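Local coordinates for titin (Homo sapiens, PDB 5JDD), which is a giant structural protein of muscle, here a tandem of three immunoglobulin domains from the I-band that probably contributes to the elastic behaviour of the sarcomere, at residues A19-E24 with A84-E89; T181-D186 with A254-T259. All blocks are in the same frame, centred on the assembly; numbering follows the deposited sequence. Where two conformers were deposited one is given.

The two contacts belong to different immunoglobulin domains near the two ends of the tandem, with centres about 70 Å apart, and they do not touch. Both use the last, long strand of their domain (strand G), 80-89 in one case and 254-263 in the other, but it meets different partners. Interaction 1 joins that strand to one in the facing sheet, across a largely buried core, and is wholly apolar between side chains. Interaction 2 brings it against the chain that crosses from one sheet to the other at the domain's edge. There the exposure is greater, and two hydrogen bonds and a bridging water accompany a small apolar patch.

Interaction 1: A19-E24 with A84-E89; sequences ATVAFE and AKLFVE
The ring of Phe23 approaches strand 84-89 edge first. Lys85 O and Leu86 CB lie at this edge, close to the ring plane, with Phe23 CE1 3.8 Å from Lys85 O and Phe23 CZ 3.9 Å from Leu86 CB. Ala84 meets the ring obliquely: its CB is 3.7 Å from Phe23 CE1 and only slightly farther from CD1. With CG anti to the carbonyl carbon (chi1 -69°), the phenyl group extends from its own strand across to the other one, long enough for its far end to reach the backbone around Lys85. The methyl of Ala84 suits this place because a single carbon fits beside the large ring without pushing the sheets apart. Leu86 serves two neighbours through different atoms, CB meeting the phenyl edge while CD1 reaches Val21. Its CG stands anti to the backbone N (chi1 171°), and the CD1 methyl comes within 4.1 Å of Val21 CG2. Beta-branched Val21 offers a methyl close to its backbone, a compact match for the longer leucine. No hydrogen bond joins the segments, as expected for strands whose axes are 9.1 Å apart, nearly antiparallel at 170°, and face each other through side chains. The two strands belong to the opposing sheets of an immunoglobulin beta-sandwich. Each strand finds its backbone partners within its own sheet: Val21 and Phe23 pair with Leu62 and Leu60 of strand 57-62, whereas Ala84 pairs with Tyr73 of strand 71-77 and Lys85 with Val13 of strand 13-16. Tyr73 also meets the Phe23 ring and touches Leu86, and Val21 extends the apolar layer to Val13 and Ala15.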
loop_
_atom_site.group_PDB
_atom_site.type_symbol
_atom_site.label_atom_id
_atom_site.label_comp_id
_atom_site.label_asym_id
_atom_site.label_seq_id
_atom_site.Cartn_x
_atom_site.Cartn_y
_atom_site.Cartn_z
ATOM N N ALA A 19 -10.755 19.878 11.071
ATOM C CA ALA A 19 -12.087 19.876 11.678
ATOM C C ALA A 19 -12.507 21.280 12.084
ATOM O O ALA A 19 -11.675 22.187 12.207
ATOM C CB ALA A 19 -12.143 18.956 12.890
ATOM N N THR A 20 -13.805 21.447 12.317
ATOM C CA THR A 20 -14.322 22.654 12.938
ATOM C C THR A 20 -14.763 22.287 14.349
ATOM O O THR A 20 -15.511 21.318 14.541
ATOM C CB THR A 20 -15.496 23.224 12.143
ATOM O OG1 THR A 20 -15.008 23.712 10.887
ATOM C CG2 THR A 20 -16.163 24.370 12.912
ATOM N N VAL A 21 -14.296 23.054 15.332
ATOM C CA VAL A 21 -14.540 22.752 16.742
ATOM C C VAL A 21 -15.020 24.002 17.465
ATOM O O VAL A 21 -14.983 25.102 16.904
ATOM C CB VAL A 21 -13.270 22.237 17.443
ATOM C CG1 VAL A 21 -12.744 21.000 16.737
ATOM C CG2 VAL A 21 -12.192 23.332 17.489
ATOM N N ALA A 22 -15.473 23.844 18.704
ATOM C CA ALA A 22 -15.935 25.000 19.476
ATOM C C ALA A 22 -15.616 24.879 20.950
ATOM O O ALA A 22 -15.522 23.780 21.492
ATOM C CB ALA A 22 -17.436 25.208 19.289
ATOM N N PHE A 23 -15.449 26.029 21.594
ATOM C CA PHE A 23 -15.401 26.119 23.045
ATOM C C PHE A 23 -16.618 26.915 23.476
ATOM O O PHE A 23 -17.081 27.794 22.737
ATOM C CB PHE A 23 -14.136 26.848 23.498
ATOM C CG PHE A 23 -12.865 26.082 23.253
ATOM C CD1 PHE A 23 -12.494 25.043 24.097
ATOM C CD2 PHE A 23 -12.035 26.396 22.181
ATOM C CE1 PHE A 23 -11.321 24.326 23.877
ATOM C CE2 PHE A 23 -10.857 25.687 21.960
ATOM C CZ PHE A 23 -10.500 24.653 22.807
ATOM N N GLU A 24 -17.143 26.626 24.662
ATOM C CA GLU A 24 -18.376 27.261 25.119
ATOM C C GLU A 24 -18.286 27.628 26.589
ATOM O O GLU A 24 -17.864 26.807 27.406
ATOM C CB GLU A 24 -19.539 26.293 24.916
ATOM C CG GLU A 24 -20.902 26.890 25.138
ATOM C CD GLU A 24 -21.982 26.081 24.452
ATOM O OE1 GLU A 24 -22.111 26.185 23.214
ATOM O OE2 GLU A 24 -22.690 25.327 25.146
ATOM N N ALA A 84 -9.452 26.185 28.602
ATOM C CA ALA A 84 -9.503 24.823 28.076
ATOM C C ALA A 84 -8.500 24.691 26.942
ATOM O O ALA A 84 -8.027 25.693 26.402
ATOM C CB ALA A 84 -10.909 24.478 27.594
ATOM N N LYS A 85 -8.185 23.457 26.565
ATOM C CA LYS A 85 -7.177 23.240 25.540
ATOM C C LYS A 85 -7.725 22.553 24.314
ATOM O O LYS A 85 -8.625 21.713 24.410
ATOM C CB LYS A 85 -6.011 22.418 26.097
ATOM C CG LYS A 85 -5.203 23.170 27.137
ATOM C CD LYS A 85 -4.149 22.287 27.786
ATOM C CE LYS A 85 -3.332 23.107 28.768
ATOM N NZ LYS A 85 -2.353 22.244 29.498
ATOM N N LEU A 86 -7.153 22.908 23.166
ATOM C CA LEU A 86 -7.383 22.186 21.921
ATOM C C LEU A 86 -6.169 21.316 21.627
ATOM O O LEU A 86 -5.039 21.813 21.585
ATOM C CB LEU A 86 -7.593 23.167 20.761
ATOM C CG LEU A 86 -7.636 22.563 19.347
ATOM C CD1 LEU A 86 -8.810 21.617 19.159
ATOM C CD2 LEU A 86 -7.688 23.650 18.290
ATOM N N PHE A 87 -6.400 20.022 21.433
ATOM C CA PHE A 87 -5.372 19.116 20.945
ATOM C C PHE A 87 -5.732 18.743 19.520
ATOM O O PHE A 87 -6.853 18.295 19.246
ATOM C CB PHE A 87 -5.322 17.871 21.832
ATOM C CG PHE A 87 -4.906 18.160 23.241
ATOM C CD1 PHE A 87 -3.566 18.311 23.556
ATOM C CD2 PHE A 87 -5.852 18.299 24.244
ATOM C CE1 PHE A 87 -3.164 18.583 24.856
ATOM C CE2 PHE A 87 -5.466 18.578 25.551
ATOM C CZ PHE A 87 -4.113 18.725 25.853
ATOM N N VAL A 88 -4.787 18.949 18.608
ATOM C CA VAL A 88 -5.021 18.677 17.191
ATOM C C VAL A 88 -4.350 17.370 16.812
ATOM O O VAL A 88 -3.124 17.275 16.821
ATOM C CB VAL A 88 -4.475 19.814 16.306
ATOM C CG1 VAL A 88 -4.742 19.533 14.826
ATOM C CG2 VAL A 88 -5.089 21.153 16.703
ATOM N N GLU A 89 -5.143 16.350 16.491
ATOM C CA GLU A 89 -4.566 15.098 16.020
ATOM C C GLU A 89 -4.199 15.270 14.547
ATOM O O GLU A 89 -4.947 15.887 13.785
ATOM C CB GLU A 89 -5.513 13.906 16.245
ATOM C CG GLU A 89 -5.729 13.589 17.731
ATOM C CD GLU A 89 -6.388 12.241 17.991
ATOM O OE1 GLU A 89 -6.772 11.545 17.028
ATOM O OE2 GLU A 89 -6.531 11.879 19.182
#

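Interaction 2: T181-D186 with A254-T259; sequences TSMLKD and ATSTAT
Side chains and a water make the polar links between Leu184 or Asp186 and strand 254-259, although the touching parts run almost parallel, 7° apart. Ser256 OG accepts a hydrogen bond from Leu184 N at 2.9 Å; its hydroxyl is anti to its own backbone N (chi1 178°), which directs it at the crossing chain. Serine suits the spot by supplying an acceptor on a short arm. Farther along, Asp186 OD1 accepts from Thr259 N, also at 2.9 Å, with the donor 42° above the carboxylate plane. Between these bonds, one water donates to both Leu184 O and Thr257 O, spanning the chains. Leu184 fills the middle: its CB lies 3.6 Å from Ala258 CB, and CD1 runs over Ser256 O at 3.3 Å. The small Ala258 methyl lets the backbone of Lys185 pass close by, with Lys185 C 3.5 Å from Ala258 CB. Leu184 and Ala258 both also touch Phe197 of strand 195-201. Beyond the classic beta bulge of Thr181 and Ser182 opposite Thr200, the chain crosses to strand 187-190, which lies parallel to strand 254-263. This passage between sheets is the A-to-A′ crossover of an I-set immunoglobulin domain.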
loop_
_atom_site.group_PDB
_atom_site.type_symbol
_atom_site.label_atom_id
_atom_site.label_comp_id
_atom_site.label_asym_id
_atom_site.label_seq_id
_atom_site.Cartn_x
_atom_site.Cartn_y
_atom_site.Cartn_z
ATOM N N THR A 181 19.503 -23.466 -12.528
ATOM C CA THR A 181 20.611 -24.105 -11.835
ATOM C C THR A 181 20.946 -25.475 -12.417
ATOM O O THR A 181 22.059 -25.970 -12.242
ATOM C CB THR A 181 20.357 -24.183 -10.324
ATOM O OG1 THR A 181 19.235 -25.034 -10.060
ATOM C CG2 THR A 181 20.056 -22.791 -9.776
ATOM N N SER A 182 19.980 -26.087 -13.101
ATOM C CA SER A 182 20.243 -27.278 -13.903
ATOM C C SER A 182 19.534 -27.103 -15.229
ATOM O O SER A 182 18.301 -27.091 -15.285
ATOM C CB SER A 182 19.729 -28.533 -13.204
ATOM O OG SER A 182 20.207 -29.694 -13.865
ATOM N N MET A 183 20.314 -26.964 -16.295
ATOM C CA MET A 183 19.764 -26.691 -17.617
ATOM C C MET A 183 19.201 -27.937 -18.289
ATOM O O MET A 183 19.489 -29.069 -17.880
ATOM C CB MET A 183 20.840 -26.080 -18.513
ATOM C CG MET A 183 21.272 -24.698 -18.082
ATOM S SD MET A 183 22.836 -24.210 -18.822
ATOM C CE MET A 183 22.979 -22.540 -18.188
ATOM N N LEU A 184 18.392 -27.722 -19.324
ATOM C CA LEU A 184 17.890 -28.821 -20.148
ATOM C C LEU A 184 19.051 -29.541 -20.813
ATOM O O LEU A 184 20.046 -28.918 -21.216
ATOM C CB LEU A 184 16.984 -28.290 -21.259
ATOM C CG LEU A 184 15.591 -27.821 -20.868
ATOM C CD1 LEU A 184 14.830 -27.298 -22.092
ATOM C CD2 LEU A 184 14.823 -28.970 -20.220
ATOM N N LYS A 185 18.930 -30.857 -20.918
ATOM C CA LYS A 185 19.852 -31.638 -21.732
ATOM C C LYS A 185 19.113 -32.264 -22.901
ATOM O O LYS A 185 17.903 -32.535 -22.816
ATOM C CB LYS A 185 20.533 -32.726 -20.902
ATOM C CG LYS A 185 19.582 -33.714 -20.258
ATOM C CD LYS A 185 20.357 -34.733 -19.423
ATOM C CE LYS A 185 19.429 -35.716 -18.727
ATOM N NZ LYS A 185 20.190 -36.924 -18.290
ATOM N N ASP A 186 19.843 -32.490 -23.988
ATOM C CA ASP A 186 19.279 -33.169 -25.145
ATOM C C ASP A 186 18.757 -34.532 -24.731
ATOM O O ASP A 186 19.286 -35.168 -23.800
ATOM C CB ASP A 186 20.340 -33.399 -26.216
ATOM C CG ASP A 186 20.715 -32.154 -26.972
ATOM O OD1 ASP A 186 20.072 -31.095 -26.810
ATOM O OD2 ASP A 186 21.678 -32.246 -27.759
ATOM N N ALA A 254 14.811 -15.827 -17.943
ATOM C CA ALA A 254 15.690 -16.988 -18.049
ATOM C C ALA A 254 15.148 -17.998 -19.044
ATOM O O ALA A 254 13.933 -18.246 -19.086
ATOM C CB ALA A 254 15.855 -17.652 -16.697
ATOM N N THR A 255 16.037 -18.567 -19.856
ATOM C CA THR A 255 15.652 -19.647 -20.767
ATOM C C THR A 255 16.697 -20.746 -20.837
ATOM O O THR A 255 17.894 -20.522 -20.602
ATOM C CB THR A 255 15.379 -19.174 -22.227
ATOM O OG1 THR A 255 16.591 -18.696 -22.822
ATOM C CG2 THR A 255 14.320 -18.088 -22.281
ATOM N N SER A 256 16.237 -21.937 -21.200
ATOM C CA SER A 256 17.117 -23.058 -21.490
ATOM C C SER A 256 16.517 -23.838 -22.648
ATOM O O SER A 256 15.307 -24.091 -22.652
ATOM C CB SER A 256 17.264 -23.957 -20.258
ATOM O OG SER A 256 18.092 -25.078 -20.558
ATOM N N THR A 257 17.341 -24.208 -23.626
ATOM C CA THR A 257 16.857 -24.945 -24.801
ATOM C C THR A 257 17.656 -26.232 -24.995
ATOM O O THR A 257 18.862 -26.265 -24.736
ATOM C CB THR A 257 16.919 -24.086 -26.087
ATOM O OG1 THR A 257 16.111 -22.914 -25.927
ATOM C CG2 THR A 257 16.408 -24.856 -27.298
ATOM N N ALA A 258 16.976 -27.295 -25.418
ATOM C CA ALA A 258 17.652 -28.535 -25.790
ATOM C C ALA A 258 16.851 -29.194 -26.887
ATOM O O ALA A 258 15.751 -28.747 -27.213
ATOM C CB ALA A 258 17.793 -29.460 -24.597
ATOM N N THR A 259 17.400 -30.252 -27.465
ATOM C CA THR A 259 16.760 -30.893 -28.601
ATOM C C THR A 259 16.310 -32.309 -28.265
ATOM O O THR A 259 17.019 -33.046 -27.567
ATOM C CB THR A 259 17.732 -30.931 -29.787
ATOM O OG1 THR A 259 18.108 -29.591 -30.128
ATOM C CG2 THR A 259 17.092 -31.598 -31.004
HETATM O O HOH W 1 20.516 -26.668 -22.469
#